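Local structure of insecticidal crystal protein Cry7Cal (Bacillus thuringiensis, 5ZI1) at residues V500-P505 against T585-I590; V526-T531 against Y546-M551. The protein acts as a three-domain Cry delta-endotoxin active against the locust Locusta migratoria manilensis, probably by binding receptors on cells of the insect. One frame throughout, in Å; residues are numbered along the deposited sequence.

Contact 1 (V500-P505 against T585-I590); sequences VNNNLP and TSNCTI
The end of an antiparallel strand pair, sealed by asparagine side chains, joins Val500 and Asn501 to Thr589 and the turn before it in the C-terminal beta-sandwich domain of a three-domain Cry toxin. Strands 496-500 and 589-599 are sheet neighbours, and Val500 with Thr589 forms a non-hydrogen-bonded pair, their CA atoms 4.6 Å apart. Their side chains share one face of the sheet, CG2 of Val500 resting near OG1 of Thr589; beta-branched residues suit the extended backbone of a strand. Beyond this pair the chains part. Residues 501-503 make a short 3-10 segment, while Asn587 centres an inverse gamma turn. The backbone N of Asn501 still reaches O of Cys588, at 3.3 Å, in a straight but weak bond.

Side-chain amides then take over from the backbone. Asn501 is buried, and with CG anti to its own N (chi1 170°) the amide reaches across to the 585-587 backbone. Its ND2 donates to O of Ser586 over 2.9 Å; the acceptor lies in the amide plane, yet the donor stands above the plane of the carbonyl. The methyl CG2 of Thr585 packs 3.3 Å from the same ND2, while OG1 of Thr585 turns to Ile581 and Val535. On the exposed side a water accepts from N of Asn502 and donates to OD1 of Asn587. That carbonyl oxygen takes a second donor: the amides of Asn502 and Asn587 stand almost perpendicular, 88° apart, and ND2 of Asn502 meets OD1 of Asn587 at 2.9 Å.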
ATOM      1  N   VAL A 500       4.263 -11.290 -21.737  1.00 51.56           N
ATOM      2  CA  VAL A 500       5.276 -11.707 -22.702  1.00 59.29           C
ATOM      3  C   VAL A 500       4.549 -12.157 -23.970  1.00 65.27           C
ATOM      4  O   VAL A 500       3.803 -13.144 -23.945  1.00 65.93           O
ATOM      5  CB  VAL A 500       6.166 -12.825 -22.142  1.00 59.94           C
ATOM      6  CG1 VAL A 500       7.258 -13.148 -23.124  1.00 54.60           C
ATOM      7  CG2 VAL A 500       6.756 -12.420 -20.778  1.00 54.72           C
ATOM      8  N   ASN A 501       4.784 -11.445 -25.083  1.00 61.37           N
ATOM      9  CA  ASN A 501       3.888 -11.530 -26.239  1.00 63.72           C
ATOM     10  C   ASN A 501       3.965 -12.898 -26.906  1.00 69.05           C
ATOM     11  O   ASN A 501       2.930 -13.512 -27.193  1.00 68.51           O
ATOM     12  CB  ASN A 501       4.211 -10.403 -27.234  1.00 62.56           C
ATOM     13  CG  ASN A 501       3.492 -10.549 -28.586  1.00 66.72           C
ATOM     14  OD1 ASN A 501       2.484 -11.251 -28.704  1.00 72.69           O
ATOM     15  ND2 ASN A 501       3.998  -9.845 -29.603  1.00 60.59           N
ATOM     16  N   ASN A 502       5.178 -13.411 -27.138  1.00 70.11           N
ATOM     17  CA  ASN A 502       5.286 -14.722 -27.770  1.00 71.66           C
ATOM     18  C   ASN A 502       4.633 -15.832 -26.948  1.00 70.81           C
ATOM     19  O   ASN A 502       4.425 -16.929 -27.481  1.00 78.98           O
ATOM     20  CB  ASN A 502       6.756 -15.087 -28.069  1.00 70.30           C
ATOM     21  CG  ASN A 502       7.577 -15.434 -26.814  1.00 79.88           C
ATOM     22  OD1 ASN A 502       7.330 -16.446 -26.134  1.00 79.44           O
ATOM     23  ND2 ASN A 502       8.602 -14.619 -26.538  1.00 79.06           N
ATOM     24  N   ASN A 503       4.302 -15.588 -25.680  1.00 68.88           N
ATOM     25  CA  ASN A 503       3.628 -16.591 -24.867  1.00 66.75           C
ATOM     26  C   ASN A 503       2.133 -16.340 -24.721  1.00 66.27           C
ATOM     27  O   ASN A 503       1.438 -17.170 -24.121  1.00 68.07           O
ATOM     28  CB  ASN A 503       4.266 -16.670 -23.479  1.00 66.76           C
ATOM     29  CG  ASN A 503       5.613 -17.346 -23.501  1.00 69.62           C
ATOM     30  OD1 ASN A 503       5.875 -18.202 -24.347  1.00 78.39           O
ATOM     31  ND2 ASN A 503       6.482 -16.963 -22.573  1.00 63.02           N
ATOM     32  N   LEU A 504       1.624 -15.230 -25.249  1.00 66.62           N
ATOM     33  CA  LEU A 504       0.187 -15.001 -25.287  1.00 65.86           C
ATOM     34  C   LEU A 504      -0.486 -16.043 -26.173  1.00 67.91           C
ATOM     35  O   LEU A 504      -0.116 -16.176 -27.348  1.00 69.55           O
ATOM     36  CB  LEU A 504      -0.125 -13.609 -25.818  1.00 64.13           C
ATOM     37  CG  LEU A 504      -0.348 -12.491 -24.805  1.00 63.09           C
ATOM     38  CD1 LEU A 504      -0.832 -11.239 -25.526  1.00 61.46           C
ATOM     39  CD2 LEU A 504      -1.335 -12.910 -23.739  1.00 61.63           C
ATOM     40  N   PRO A 505      -1.456 -16.800 -25.665  1.00 64.44           N
ATOM     41  CA  PRO A 505      -2.253 -17.645 -26.565  1.00 64.04           C
ATOM     42  C   PRO A 505      -2.990 -16.833 -27.606  1.00 66.25           C
ATOM     43  O   PRO A 505      -3.046 -17.220 -28.777  1.00 72.19           O
ATOM     44  CB  PRO A 505      -3.230 -18.357 -25.612  1.00 67.61           C
ATOM     45  CG  PRO A 505      -2.627 -18.238 -24.256  1.00 68.89           C
ATOM     46  CD  PRO A 505      -1.862 -16.944 -24.259  1.00 69.86           C
ATOM     47  N   THR A 585       2.889  -6.695 -32.775  1.00 59.27           N
ATOM     48  CA  THR A 585       3.665  -6.403 -31.582  1.00 56.03           C
ATOM     49  C   THR A 585       4.987  -7.152 -31.666  1.00 52.96           C
ATOM     50  O   THR A 585       5.026  -8.318 -32.073  1.00 57.02           O
ATOM     51  CB  THR A 585       2.882  -6.796 -30.316  1.00 57.88           C
ATOM     52  OG1 THR A 585       1.710  -5.979 -30.212  1.00 55.51           O
ATOM     53  CG2 THR A 585       3.725  -6.619 -29.046  1.00 53.87           C
ATOM     54  N   SER A 586       6.069  -6.477 -31.296  1.00 50.37           N
ATOM     55  CA  SER A 586       7.384  -7.097 -31.337  1.00 58.46           C
ATOM     56  C   SER A 586       7.471  -8.240 -30.320  1.00 60.04           C
ATOM     57  O   SER A 586       6.538  -8.518 -29.565  1.00 58.68           O
ATOM     58  CB  SER A 586       8.469  -6.061 -31.067  1.00 58.24           C
ATOM     59  OG  SER A 586       8.329  -5.522 -29.756  1.00 60.88           O
ATOM     60  N   ASN A 587       8.619  -8.918 -30.313  1.00 59.08           N
ATOM     61  CA  ASN A 587       8.870 -10.014 -29.383  1.00 62.62           C
ATOM     62  C   ASN A 587       9.449  -9.411 -28.106  1.00 60.41           C
ATOM     63  O   ASN A 587      10.653  -9.419 -27.864  1.00 64.05           O
ATOM     64  CB  ASN A 587       9.803 -11.040 -30.011  1.00 64.68           C
ATOM     65  CG  ASN A 587      10.016 -12.245 -29.133  1.00 67.36           C
ATOM     66  OD1 ASN A 587       9.453 -12.340 -28.043  1.00 72.98           O
ATOM     67  ND2 ASN A 587      10.835 -13.179 -29.601  1.00 69.89           N
ATOM     68  N   CYS A 588       8.562  -8.865 -27.278  1.00 55.31           N
ATOM     69  CA  CYS A 588       8.972  -8.041 -26.156  1.00 57.59           C
ATOM     70  C   CYS A 588       8.177  -8.424 -24.911  1.00 58.41           C
ATOM     71  O   CYS A 588       7.368  -9.357 -24.918  1.00 54.08           O
ATOM     72  CB  CYS A 588       8.776  -6.558 -26.472  1.00 50.49           C
ATOM     73  SG  CYS A 588       7.045  -6.119 -26.712  1.00 57.57           S
ATOM     74  N   THR A 589       8.424  -7.675 -23.839  1.00 54.32           N
ATOM     75  CA  THR A 589       7.706  -7.778 -22.579  1.00 55.35           C
ATOM     76  C   THR A 589       7.006  -6.451 -22.333  1.00 52.90           C
ATOM     77  O   THR A 589       7.577  -5.383 -22.591  1.00 55.29           O
ATOM     78  CB  THR A 589       8.677  -8.139 -21.419  1.00 56.79           C
ATOM     79  OG1 THR A 589       9.107  -9.492 -21.576  1.00 59.54           O
ATOM     80  CG2 THR A 589       8.021  -8.017 -20.047  1.00 48.66           C
ATOM     81  N   ILE A 590       5.754  -6.530 -21.880  1.00 49.76           N
ATOM     82  CA  ILE A 590       4.918  -5.372 -21.581  1.00 49.62           C
ATOM     83  C   ILE A 590       4.463  -5.481 -20.134  1.00 56.82           C
ATOM     84  O   ILE A 590       4.050  -6.554 -19.679  1.00 57.59           O
ATOM     85  CB  ILE A 590       3.692  -5.282 -22.518  1.00 52.86           C
ATOM     86  CG1 ILE A 590       4.120  -5.148 -23.979  1.00 49.48           C
ATOM     87  CG2 ILE A 590       2.792  -4.128 -22.134  1.00 49.90           C
ATOM     88  CD1 ILE A 590       3.861  -6.390 -24.762  1.00 51.61           C
TER
HETATM   89  O   HOH W   1       7.398 -11.428 -26.323  1.00 58.32           O

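Contact 2 (V526-T531 against Y546-M551)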
ATOM      1  N   VAL A 526      -3.450   3.997 -20.341  1.00 46.32           N
ATOM      2  CA  VAL A 526      -2.715   2.943 -19.662  1.00 46.64           C
ATOM      3  C   VAL A 526      -1.350   3.472 -19.234  1.00 50.85           C
ATOM      4  O   VAL A 526      -0.660   4.151 -20.005  1.00 53.80           O
ATOM      5  CB  VAL A 526      -2.568   1.721 -20.573  1.00 47.45           C
ATOM      6  CG1 VAL A 526      -1.697   0.685 -19.909  1.00 47.90           C
ATOM      7  CG2 VAL A 526      -3.942   1.166 -20.918  1.00 48.31           C
ATOM      8  N   ARG A 527      -0.974   3.199 -17.990  1.00 50.51           N
ATOM      9  CA  ARG A 527       0.370   3.455 -17.500  1.00 47.21           C
ATOM     10  C   ARG A 527       1.131   2.141 -17.624  1.00 52.11           C
ATOM     11  O   ARG A 527       0.822   1.173 -16.912  1.00 47.75           O
ATOM     12  CB  ARG A 527       0.331   3.965 -16.064  1.00 51.45           C
ATOM     13  CG  ARG A 527       1.688   4.124 -15.410  1.00 53.39           C
ATOM     14  CD  ARG A 527       1.576   4.916 -14.130  1.00 52.22           C
ATOM     15  NE  ARG A 527       2.859   5.522 -13.778  1.00 52.09           N
ATOM     16  CZ  ARG A 527       3.810   4.920 -13.066  1.00 55.48           C
ATOM     17  NH1 ARG A 527       3.638   3.675 -12.635  1.00 50.18           N
ATOM     18  NH2 ARG A 527       4.948   5.562 -12.805  1.00 56.79           N
ATOM     19  N   TYR A 528       2.107   2.103 -18.543  1.00 45.82           N
ATOM     20  CA  TYR A 528       2.706   0.857 -19.003  1.00 42.46           C
ATOM     21  C   TYR A 528       4.219   0.999 -19.125  1.00 48.98           C
ATOM     22  O   TYR A 528       4.785   2.093 -19.035  1.00 49.26           O
ATOM     23  CB  TYR A 528       2.139   0.435 -20.359  1.00 46.39           C
ATOM     24  CG  TYR A 528       2.830   1.141 -21.498  1.00 47.11           C
ATOM     25  CD1 TYR A 528       2.539   2.457 -21.794  1.00 50.12           C
ATOM     26  CD2 TYR A 528       3.797   0.500 -22.254  1.00 47.58           C
ATOM     27  CE1 TYR A 528       3.196   3.126 -22.827  1.00 54.47           C
ATOM     28  CE2 TYR A 528       4.459   1.152 -23.277  1.00 45.91           C
ATOM     29  CZ  TYR A 528       4.148   2.467 -23.568  1.00 53.58           C
ATOM     30  OH  TYR A 528       4.792   3.130 -24.599  1.00 48.52           O
ATOM     31  N   ALA A 529       4.870  -0.140 -19.348  1.00 44.46           N
ATOM     32  CA  ALA A 529       6.287  -0.212 -19.639  1.00 46.91           C
ATOM     33  C   ALA A 529       6.490  -1.346 -20.627  1.00 51.82           C
ATOM     34  O   ALA A 529       5.754  -2.339 -20.594  1.00 48.08           O
ATOM     35  CB  ALA A 529       7.124  -0.444 -18.377  1.00 49.09           C
ATOM     36  N   ALA A 530       7.468  -1.186 -21.526  1.00 46.05           N
ATOM     37  CA  ALA A 530       7.655  -2.181 -22.570  1.00 47.68           C
ATOM     38  C   ALA A 530       9.095  -2.137 -23.050  1.00 53.06           C
ATOM     39  O   ALA A 530       9.730  -1.082 -23.040  1.00 52.31           O
ATOM     40  CB  ALA A 530       6.690  -1.957 -23.747  1.00 45.81           C
ATOM     41  N   THR A 531       9.592  -3.309 -23.460  1.00 53.49           N
ATOM     42  CA  THR A 531      10.921  -3.499 -24.024  1.00 52.90           C
ATOM     43  C   THR A 531      10.922  -3.465 -25.545  1.00 58.33           C
ATOM     44  O   THR A 531      11.991  -3.601 -26.156  1.00 54.67           O
ATOM     45  CB  THR A 531      11.505  -4.834 -23.564  1.00 53.94           C
ATOM     46  OG1 THR A 531      10.585  -5.880 -23.888  1.00 52.45           O
ATOM     47  CG2 THR A 531      11.755  -4.834 -22.057  1.00 55.67           C
ATOM     48  N   TYR A 546      -0.836   2.205 -31.278  1.00 48.81           N
ATOM     49  CA  TYR A 546       0.563   1.796 -31.312  1.00 46.30           C
ATOM     50  C   TYR A 546       1.332   2.408 -30.142  1.00 47.67           C
ATOM     51  O   TYR A 546       1.166   3.591 -29.834  1.00 49.00           O
ATOM     52  CB  TYR A 546       1.173   2.232 -32.644  1.00 52.54           C
ATOM     53  CG  TYR A 546       2.661   2.026 -32.839  1.00 47.49           C
ATOM     54  CD1 TYR A 546       3.161   0.805 -33.267  1.00 47.64           C
ATOM     55  CD2 TYR A 546       3.561   3.078 -32.665  1.00 51.07           C
ATOM     56  CE1 TYR A 546       4.528   0.615 -33.477  1.00 51.90           C
ATOM     57  CE2 TYR A 546       4.932   2.903 -32.888  1.00 49.64           C
ATOM     58  CZ  TYR A 546       5.408   1.665 -33.293  1.00 51.86           C
ATOM     59  OH  TYR A 546       6.758   1.461 -33.516  1.00 54.29           O
ATOM     60  N   PHE A 547       2.172   1.598 -29.478  1.00 46.18           N
ATOM     61  CA  PHE A 547       3.063   2.086 -28.425  1.00 48.52           C
ATOM     62  C   PHE A 547       4.518   1.742 -28.716  1.00 43.01           C
ATOM     63  O   PHE A 547       4.820   0.719 -29.338  1.00 45.94           O
ATOM     64  CB  PHE A 547       2.719   1.509 -27.040  1.00 43.73           C
ATOM     65  CG  PHE A 547       2.835   0.015 -26.963  1.00 45.92           C
ATOM     66  CD1 PHE A 547       4.025  -0.593 -26.603  1.00 45.25           C
ATOM     67  CD2 PHE A 547       1.755  -0.786 -27.279  1.00 46.57           C
ATOM     68  CE1 PHE A 547       4.130  -1.978 -26.572  1.00 45.56           C
ATOM     69  CE2 PHE A 547       1.847  -2.164 -27.238  1.00 46.61           C
ATOM     70  CZ  PHE A 547       3.031  -2.762 -26.880  1.00 45.97           C
ATOM     71  N   THR A 548       5.419   2.562 -28.185  1.00 43.95           N
ATOM     72  CA  THR A 548       6.856   2.353 -28.332  1.00 49.45           C
ATOM     73  C   THR A 548       7.478   1.862 -27.028  1.00 52.75           C
ATOM     74  O   THR A 548       6.863   1.887 -25.956  1.00 50.61           O
ATOM     75  CB  THR A 548       7.558   3.635 -28.770  1.00 52.74           C
ATOM     76  OG1 THR A 548       7.308   4.649 -27.786  1.00 52.10           O
ATOM     77  CG2 THR A 548       7.060   4.098 -30.160  1.00 45.49           C
ATOM     78  N   ALA A 549       8.731   1.425 -27.147  1.00 53.72           N
ATOM     79  CA  ALA A 549       9.474   0.907 -26.011  1.00 52.55           C
ATOM     80  C   ALA A 549       9.751   2.006 -25.002  1.00 52.08           C
ATOM     81  O   ALA A 549       9.901   3.177 -25.348  1.00 49.90           O
ATOM     82  CB  ALA A 549      10.789   0.289 -26.471  1.00 48.97           C
ATOM     83  N   THR A 550       9.785   1.622 -23.732  1.00 54.06           N
ATOM     84  CA  THR A 550      10.184   2.543 -22.683  1.00 55.32           C
ATOM     85  C   THR A 550      11.478   2.141 -21.996  1.00 52.00           C
ATOM     86  O   THR A 550      12.005   2.923 -21.205  1.00 55.64           O
ATOM     87  CB  THR A 550       9.067   2.664 -21.638  1.00 52.88           C
ATOM     88  OG1 THR A 550       8.944   1.421 -20.929  1.00 49.73           O
ATOM     89  CG2 THR A 550       7.745   3.005 -22.338  1.00 46.98           C
ATOM     90  N   MET A 551      12.014   0.965 -22.296  1.00 53.53           N
ATOM     91  CA  MET A 551      13.111   0.394 -21.535  1.00 59.32           C
ATOM     92  C   MET A 551      13.726  -0.718 -22.365  1.00 62.69           C
ATOM     93  O   MET A 551      13.121  -1.202 -23.327  1.00 58.82           O
ATOM     94  CB  MET A 551      12.628  -0.162 -20.195  1.00 52.18           C
ATOM     95  CG  MET A 551      11.469  -1.120 -20.357  1.00 57.91           C
ATOM     96  SD  MET A 551      10.898  -1.892 -18.827  1.00 54.37           S
ATOM     97  CE  MET A 551      12.418  -2.688 -18.300  1.00 56.12           C
TER
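Tyr528 reaches from strand 521-530 across to Phe547 and Thr548, where the chain leaves strand 545-547. From CB the side chain rises between backbone N and carbonyl carbon (chi1 83°), a position that carries the ring over toward these two residues. Along one side of the ring CE2 packs 3.8 Å from CD1 of Phe547, the two rings inclined at 65°. Further out, CZ lies beside the methyl CG2 of Thr550. At the tip, OH passes CB of Phe547 and donates to O of Thr548 over 2.8 Å, in the carbonyl plane and on a lone pair. A tyrosine suits this place because its ring fills an apolar layer while its hydroxyl satisfies a main-chain oxygen.

These residues bridge the two sheets of the C-terminal beta-sandwich, for strands 521-530 and 545-547 belong to different sheets. Phe547 lies between them, and its CE1 touches CB of Ala530 at 3.8 Å; the small alanine lets the ring come close to the strand. The backbone of Ala530 is bonded to the loop that follows strand 545-547, without forming a regular strand pair. N of Ala530 donates to OG1 of Thr550, 3.1 Å away, and that hydroxyl is also bonded to O of Lys558. In return O of Ala530 receives N of Thr550 at 2.8 Å and, weakly, N of Met551. CA of Thr531 makes a CH···O contact of 3.3 Å with O of Met551.

In the fold
Both contacts lie in the C-terminal beta-sandwich domain and meet on one sheet, where strands 589-599 and 521-530 are neighbours; their centres are about 12 Å apart. Contact 1 finishes the pairing of two neighbouring strands of that sheet, where they diverge, mostly through amides and a water. Contact 2 instead spans the two sheets. Both are partly buried, but contact 2 has five buried residues to two in contact 1, with rings and alanines packed beside its polar bonds. In sequence, contact 2 lies within the stretch of chain that contact 1 brings together at its ends. They touch directly: N of Thr589 lies 2.8 Å from OG1 of Thr531, a probable hydrogen bond, and CB of Cys588 packs against that same hydroxyl.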